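Local coordinates for aminotransferase, classes I and II (Silicibacter pomeroyi DSS-3, PDB 3H14), which probably catalyses pyridoxal 5'-phosphate-dependent transamination, transferring the amino group of L-aspartate to 2-oxoglutarate, at residues Phe104-Thr109 and Gly240-Pro245; Phe108-Asp113 and Glu253-Asn258. All coordinates share one frame; numbering follows the deposited sequence.

Contact 1 (Phe104-Thr109 and Gly240-Pro245)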
loop_
_atom_site.group_PDB
_atom_site.type_symbol
_atom_site.label_atom_id
_atom_site.label_comp_id
_atom_site.label_asym_id
_atom_site.label_seq_id
_atom_site.Cartn_x
_atom_site.Cartn_y
_atom_site.Cartn_z
ATOM N N PHE A 104 5.695 -3.260 9.912
ATOM C CA PHE A 104 6.872 -2.409 9.647
ATOM C C PHE A 104 7.703 -2.155 10.919
ATOM O O PHE A 104 8.938 -2.235 10.892
ATOM C CB PHE A 104 6.483 -1.089 8.982
ATOM C CG PHE A 104 5.914 -1.254 7.613
ATOM C CD1 PHE A 104 6.574 -2.033 6.655
ATOM C CD2 PHE A 104 4.705 -0.651 7.269
ATOM C CE1 PHE A 104 6.026 -2.202 5.393
ATOM C CE2 PHE A 104 4.150 -0.831 5.977
ATOM C CZ PHE A 104 4.811 -1.600 5.058
ATOM N N LEU A 105 7.037 -1.853 12.019
ATOM C CA LEU A 105 7.722 -1.664 13.285
ATOM C C LEU A 105 8.535 -2.886 13.675
ATOM O O LEU A 105 9.672 -2.774 14.141
ATOM C CB LEU A 105 6.711 -1.334 14.391
ATOM C CG LEU A 105 7.267 -1.192 15.806
ATOM C CD1 LEU A 105 8.283 -0.061 15.826
ATOM C CD2 LEU A 105 6.160 -0.938 16.824
ATOM N N LEU A 106 7.974 -4.064 13.461
ATOM C CA LEU A 106 8.599 -5.275 13.933
ATOM C C LEU A 106 9.738 -5.624 13.009
ATOM O O LEU A 106 10.827 -5.935 13.481
ATOM C CB LEU A 106 7.586 -6.411 13.998
ATOM C CG LEU A 106 6.557 -6.333 15.125
ATOM C CD1 LEU A 106 5.552 -7.491 14.914
ATOM C CD2 LEU A 106 7.297 -6.393 16.500
ATOM N N ALA A 107 9.499 -5.504 11.695
ATOM C CA ALA A 107 10.549 -5.723 10.727
ATOM C C ALA A 107 11.721 -4.802 10.997
ATOM O O ALA A 107 12.865 -5.250 11.063
ATOM C CB ALA A 107 10.046 -5.560 9.344
ATOM N N PHE A 108 11.468 -3.504 11.103
ATOM C CA PHE A 108 12.570 -2.576 11.196
ATOM C C PHE A 108 13.322 -2.758 12.506
ATOM O O PHE A 108 14.550 -2.588 12.535
ATOM C CB PHE A 108 12.079 -1.122 11.095
ATOM C CG PHE A 108 11.432 -0.781 9.786
ATOM C CD1 PHE A 108 11.643 -1.556 8.651
ATOM C CD2 PHE A 108 10.653 0.374 9.663
ATOM C CE1 PHE A 108 11.058 -1.218 7.456
ATOM C CE2 PHE A 108 10.047 0.683 8.450
ATOM C CZ PHE A 108 10.277 -0.119 7.359
ATOM N N THR A 109 12.599 -3.114 13.581
ATOM C CA THR A 109 13.254 -3.327 14.881
ATOM C C THR A 109 14.182 -4.545 14.884
ATOM O O THR A 109 15.278 -4.495 15.450
ATOM C CB THR A 109 12.215 -3.451 16.008
ATOM O OG1 THR A 109 11.443 -2.242 16.040
ATOM C CG2 THR A 109 12.918 -3.692 17.371
ATOM N N GLY A 240 -3.051 -7.676 10.772
ATOM C CA GLY A 240 -2.319 -8.070 9.587
ATOM C C GLY A 240 -1.398 -9.224 9.958
ATOM O O GLY A 240 -1.573 -9.862 11.003
ATOM N N TRP A 241 -0.420 -9.485 9.108
ATOM C CA TRP A 241 0.529 -10.525 9.355
ATOM C C TRP A 241 1.827 -10.248 8.665
ATOM O O TRP A 241 1.914 -9.375 7.782
ATOM C CB TRP A 241 -0.000 -11.883 8.899
ATOM C CG TRP A 241 0.035 -12.210 7.438
ATOM C CD1 TRP A 241 1.053 -12.812 6.744
ATOM C CD2 TRP A 241 -1.011 -11.988 6.494
ATOM N NE1 TRP A 241 0.695 -12.982 5.437
ATOM C CE2 TRP A 241 -0.567 -12.488 5.249
ATOM C CE3 TRP A 241 -2.284 -11.423 6.578
ATOM C CZ2 TRP A 241 -1.357 -12.438 4.094
ATOM C CZ3 TRP A 241 -3.056 -11.350 5.420
ATOM C CH2 TRP A 241 -2.592 -11.853 4.198
HETATM N N MSE A 242 2.837 -11.014 9.083
HETATM C CA MSE A 242 4.112 -11.050 8.407
HETATM C C MSE A 242 4.597 -12.505 8.347
HETATM O O MSE A 242 4.124 -13.349 9.105
HETATM C CB MSE A 242 5.099 -10.085 9.105
HETATM C CG MSE A 242 5.382 -10.391 10.542
HETATM SE SE MSE A 242 6.258 -8.949 11.546
HETATM C CE MSE A 242 7.698 -8.641 10.324
ATOM N N VAL A 243 5.448 -12.807 7.375
ATOM C CA VAL A 243 6.124 -14.090 7.303
ATOM C C VAL A 243 7.611 -13.811 7.410
ATOM O O VAL A 243 8.136 -12.943 6.704
ATOM C CB VAL A 243 5.803 -14.827 5.968
ATOM C CG1 VAL A 243 6.485 -16.229 5.890
ATOM C CG2 VAL A 243 4.273 -14.936 5.755
ATOM N N VAL A 244 8.282 -14.543 8.298
ATOM C CA VAL A 244 9.710 -14.430 8.515
ATOM C C VAL A 244 10.334 -15.834 8.416
ATOM O O VAL A 244 9.626 -16.830 8.511
ATOM C CB VAL A 244 10.015 -13.800 9.885
ATOM C CG1 VAL A 244 9.330 -12.463 9.984
ATOM C CG2 VAL A 244 9.526 -14.699 11.046
ATOM N N PRO A 245 11.647 -15.910 8.182
ATOM C CA PRO A 245 12.360 -17.190 8.153
ATOM C C PRO A 245 12.170 -17.980 9.437
ATOM O O PRO A 245 11.950 -17.389 10.473
ATOM C CB PRO A 245 13.827 -16.755 8.005
ATOM C CG PRO A 245 13.755 -15.391 7.346
ATOM C CD PRO A 245 12.547 -14.768 7.901
#

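Contact 2 (Phe108-Asp113 and Glu253-Asn258)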
loop_
_atom_site.group_PDB
_atom_site.type_symbol
_atom_site.label_atom_id
_atom_site.label_comp_id
_atom_site.label_asym_id
_atom_site.label_seq_id
_atom_site.Cartn_x
_atom_site.Cartn_y
_atom_site.Cartn_z
ATOM N N PHE A 108 11.468 -3.504 11.103
ATOM C CA PHE A 108 12.570 -2.576 11.196
ATOM C C PHE A 108 13.322 -2.758 12.506
ATOM O O PHE A 108 14.550 -2.588 12.535
ATOM C CB PHE A 108 12.079 -1.122 11.095
ATOM C CG PHE A 108 11.432 -0.781 9.786
ATOM C CD1 PHE A 108 11.643 -1.556 8.651
ATOM C CD2 PHE A 108 10.653 0.374 9.663
ATOM C CE1 PHE A 108 11.058 -1.218 7.456
ATOM C CE2 PHE A 108 10.047 0.683 8.450
ATOM C CZ PHE A 108 10.277 -0.119 7.359
ATOM N N THR A 109 12.599 -3.114 13.581
ATOM C CA THR A 109 13.254 -3.327 14.881
ATOM C C THR A 109 14.182 -4.545 14.884
ATOM O O THR A 109 15.278 -4.495 15.450
ATOM C CB THR A 109 12.215 -3.451 16.008
ATOM O OG1 THR A 109 11.443 -2.242 16.040
ATOM C CG2 THR A 109 12.918 -3.692 17.371
ATOM N N ALA A 110 13.719 -5.621 14.268
ATOM C CA ALA A 110 14.458 -6.864 14.148
ATOM C C ALA A 110 15.706 -6.696 13.307
ATOM O O ALA A 110 16.753 -7.287 13.578
ATOM C CB ALA A 110 13.541 -7.959 13.539
ATOM N N LEU A 111 15.616 -5.844 12.292
ATOM C CA LEU A 111 16.638 -5.818 11.237
ATOM C C LEU A 111 17.628 -4.666 11.247
ATOM O O LEU A 111 18.712 -4.781 10.649
ATOM C CB LEU A 111 15.931 -5.922 9.889
ATOM C CG LEU A 111 15.211 -7.236 9.577
ATOM C CD1 LEU A 111 14.418 -7.056 8.329
ATOM C CD2 LEU A 111 16.172 -8.439 9.394
ATOM N N PHE A 112 17.312 -3.561 11.924
ATOM C CA PHE A 112 18.105 -2.364 11.743
ATOM C C PHE A 112 18.399 -1.672 13.026
ATOM O O PHE A 112 17.596 -1.711 13.969
ATOM C CB PHE A 112 17.415 -1.363 10.794
ATOM C CG PHE A 112 16.941 -1.985 9.516
ATOM C CD1 PHE A 112 17.833 -2.666 8.698
ATOM C CD2 PHE A 112 15.629 -1.842 9.109
ATOM C CE1 PHE A 112 17.399 -3.246 7.510
ATOM C CE2 PHE A 112 15.185 -2.413 7.960
ATOM C CZ PHE A 112 16.059 -3.117 7.151
ATOM N N ASP A 113 19.535 -0.978 13.020
ATOM C CA ASP A 113 20.004 -0.213 14.161
ATOM C C ASP A 113 20.066 1.267 13.805
ATOM O O ASP A 113 20.058 1.643 12.620
ATOM C CB ASP A 113 21.415 -0.720 14.523
ATOM C CG ASP A 113 21.397 -1.932 15.446
ATOM O OD1 ASP A 113 20.721 -1.863 16.497
ATOM O OD2 ASP A 113 22.101 -2.930 15.128
ATOM N N GLU A 253 8.982 -12.659 17.823
ATOM C CA GLU A 253 8.116 -12.950 18.960
ATOM C C GLU A 253 8.552 -12.219 20.213
ATOM O O GLU A 253 7.731 -11.667 20.905
ATOM C CB GLU A 253 8.029 -14.459 19.248
ATOM C CG GLU A 253 7.235 -14.795 20.538
ATOM C CD GLU A 253 7.297 -16.294 20.923
ATOM O OE1 GLU A 253 8.401 -16.886 20.874
ATOM O OE2 GLU A 253 6.230 -16.877 21.275
ATOM N N ARG A 254 9.841 -12.214 20.523
ATOM C CA ARG A 254 10.286 -11.541 21.727
ATOM C C ARG A 254 10.092 -10.057 21.650
ATOM O O ARG A 254 9.745 -9.426 22.642
ATOM C CB ARG A 254 11.754 -11.825 22.001
ATOM C CG ARG A 254 11.984 -13.156 22.628
ATOM C CD ARG A 254 13.439 -13.338 22.972
ATOM N NE ARG A 254 13.720 -14.727 23.307
ATOM C CZ ARG A 254 14.923 -15.202 23.638
ATOM N NH1 ARG A 254 15.985 -14.395 23.673
ATOM N NH2 ARG A 254 15.059 -16.492 23.943
ATOM N N ILE A 255 10.343 -9.478 20.469
ATOM C CA ILE A 255 10.111 -8.068 20.294
ATOM C C ILE A 255 8.628 -7.791 20.492
ATOM O O ILE A 255 8.260 -6.855 21.213
ATOM C CB ILE A 255 10.558 -7.567 18.880
ATOM C CG1 ILE A 255 12.085 -7.644 18.732
ATOM C CG2 ILE A 255 10.073 -6.137 18.661
ATOM C CD1 ILE A 255 12.591 -7.682 17.287
ATOM N N ALA A 256 7.775 -8.577 19.831
ATOM C CA ALA A 256 6.324 -8.377 19.918
ATOM C C ALA A 256 5.788 -8.550 21.354
ATOM O O ALA A 256 4.929 -7.773 21.778
ATOM C CB ALA A 256 5.592 -9.276 18.952
ATOM N N GLN A 257 6.328 -9.535 22.087
ATOM C CA GLN A 257 5.978 -9.795 23.500
ATOM C C GLN A 257 6.462 -8.634 24.342
ATOM O O GLN A 257 5.652 -7.930 24.980
ATOM C CB GLN A 257 6.680 -11.048 24.045
ATOM C CG GLN A 257 6.113 -12.393 23.609
ATOM C CD GLN A 257 7.000 -13.626 23.980
ATOM O OE1 GLN A 257 8.188 -13.502 24.355
ATOM N NE2 GLN A 257 6.412 -14.830 23.837
ATOM N N ASN A 258 7.794 -8.439 24.299
ATOM C CA ASN A 258 8.488 -7.457 25.134
ATOM C C ASN A 258 8.032 -6.037 24.852
ATOM O O ASN A 258 8.131 -5.209 25.738
ATOM C CB ASN A 258 10.021 -7.521 24.976
ATOM C CG ASN A 258 10.640 -8.805 25.503
ATOM O OD1 ASN A 258 10.014 -9.872 25.543
ATOM N ND2 ASN A 258 11.903 -8.710 25.901
#

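Contact 1 (Phe104-Thr109 and Gly240-Pro245)
Met242, present as selenomethionine, reaches from its strand to a helix and overlaps the side chain of Leu106 and the flank of Ala107. The strand, 240-243, belongs to the large mixed sheet of the class I aminotransferase fold, where it runs antiparallel to both of its neighbours, 94-97 and 223-227; helix 100-111 packs on that sheet. The chains of Leu106 and Met242 cross at roughly a right angle, and two carbons of the leucine meet the selenium: CD1 of Leu106 lies 3.7 Å from SE of Met242, and CB of Leu106 is 3.8 Å from SE of Met242. CG of Met242 sits between its backbone N and carbonyl carbon (chi1 60°), and the chain then runs nearly extended as far as the selenium. There it bends (chi3 -52°), which turns the terminal methyl toward Ala107. No hydrogen bond joins the two segments; the side-chain contacts are apolar, and all three touching residues are buried. Tyr223 and Ile225 on one neighbouring strand and Val95 and Thr97 on the other also touch Met242, while Ile255 of helix 249-258 and Ile261 touch Leu106. At the far end of the selenomethionine, CE of Met242 stands 4.0 Å from CB of Ala107 and 3.9 Å from the backbone N of Ala107.

Contact 2 (Phe108-Asp113 and Glu253-Asn258)
Ile255 supplies every contact from the 253-258 side, meeting Thr109 and Ala110 near the end of helix 100-111. Both branches of Ile255 take part in the apolar contacts. CG1 lies anti to the carbonyl carbon (chi1 -67°) and carries CD1 to the helix backbone, where CD1 of Ile255 is 3.7 Å from CA of Ala110; the methyl CB of Ala110 is 3.9 Å from CD1 of Ile255. The other branch meets Thr109 methyl to methyl, with CG2 of Ile255 and CG2 of Thr109 4.0 Å apart; CD1 of Ile255 comes equally near that threonine methyl, and the two side chains run past each other in opposite directions. The small alanine is consistent with the close approach: CA of Ala110 and CA of Ile255 are 7.6 Å apart. Tyr223 of strand 223-227 also touches Ala110, next to this helix-helix join.

No hydrogen bond links the two segments. The hydroxyl of Thr109 turns back on its own helix, where OG1 donates to O of Leu105. That carbonyl also accepts the backbone N of Thr109, and the two donors reach it from opposite faces of its plane.

With the threonine's polar atom engaged on its own helix and its methyl given to Ile255, the contact rests on van der Waals packing of apolar groups that are only partly shielded from solvent, without a cross-helix hydrogen bond to fix its direction.

Both contacts use helix 100-111, and their centres lie about 8 Å apart. Contact 1 is buried and seats the helix on the large sheet; contact 2 lies at the surface, where its touching residues are partly exposed, and sets the helix against helix 249-258. The second partners, strand 240-243 and helix 249-258, follow one another in the chain, so consecutive elements hold one helix. Both joins are apolar, but a long unbranched selenomethionine spans the inner one, while a branched isoleucine meets small residues at the outer. They meet where CD2 of Leu106 lies 3.5 Å from CG2 of Ile255, so Leu106 touches both Met242 and Ile255.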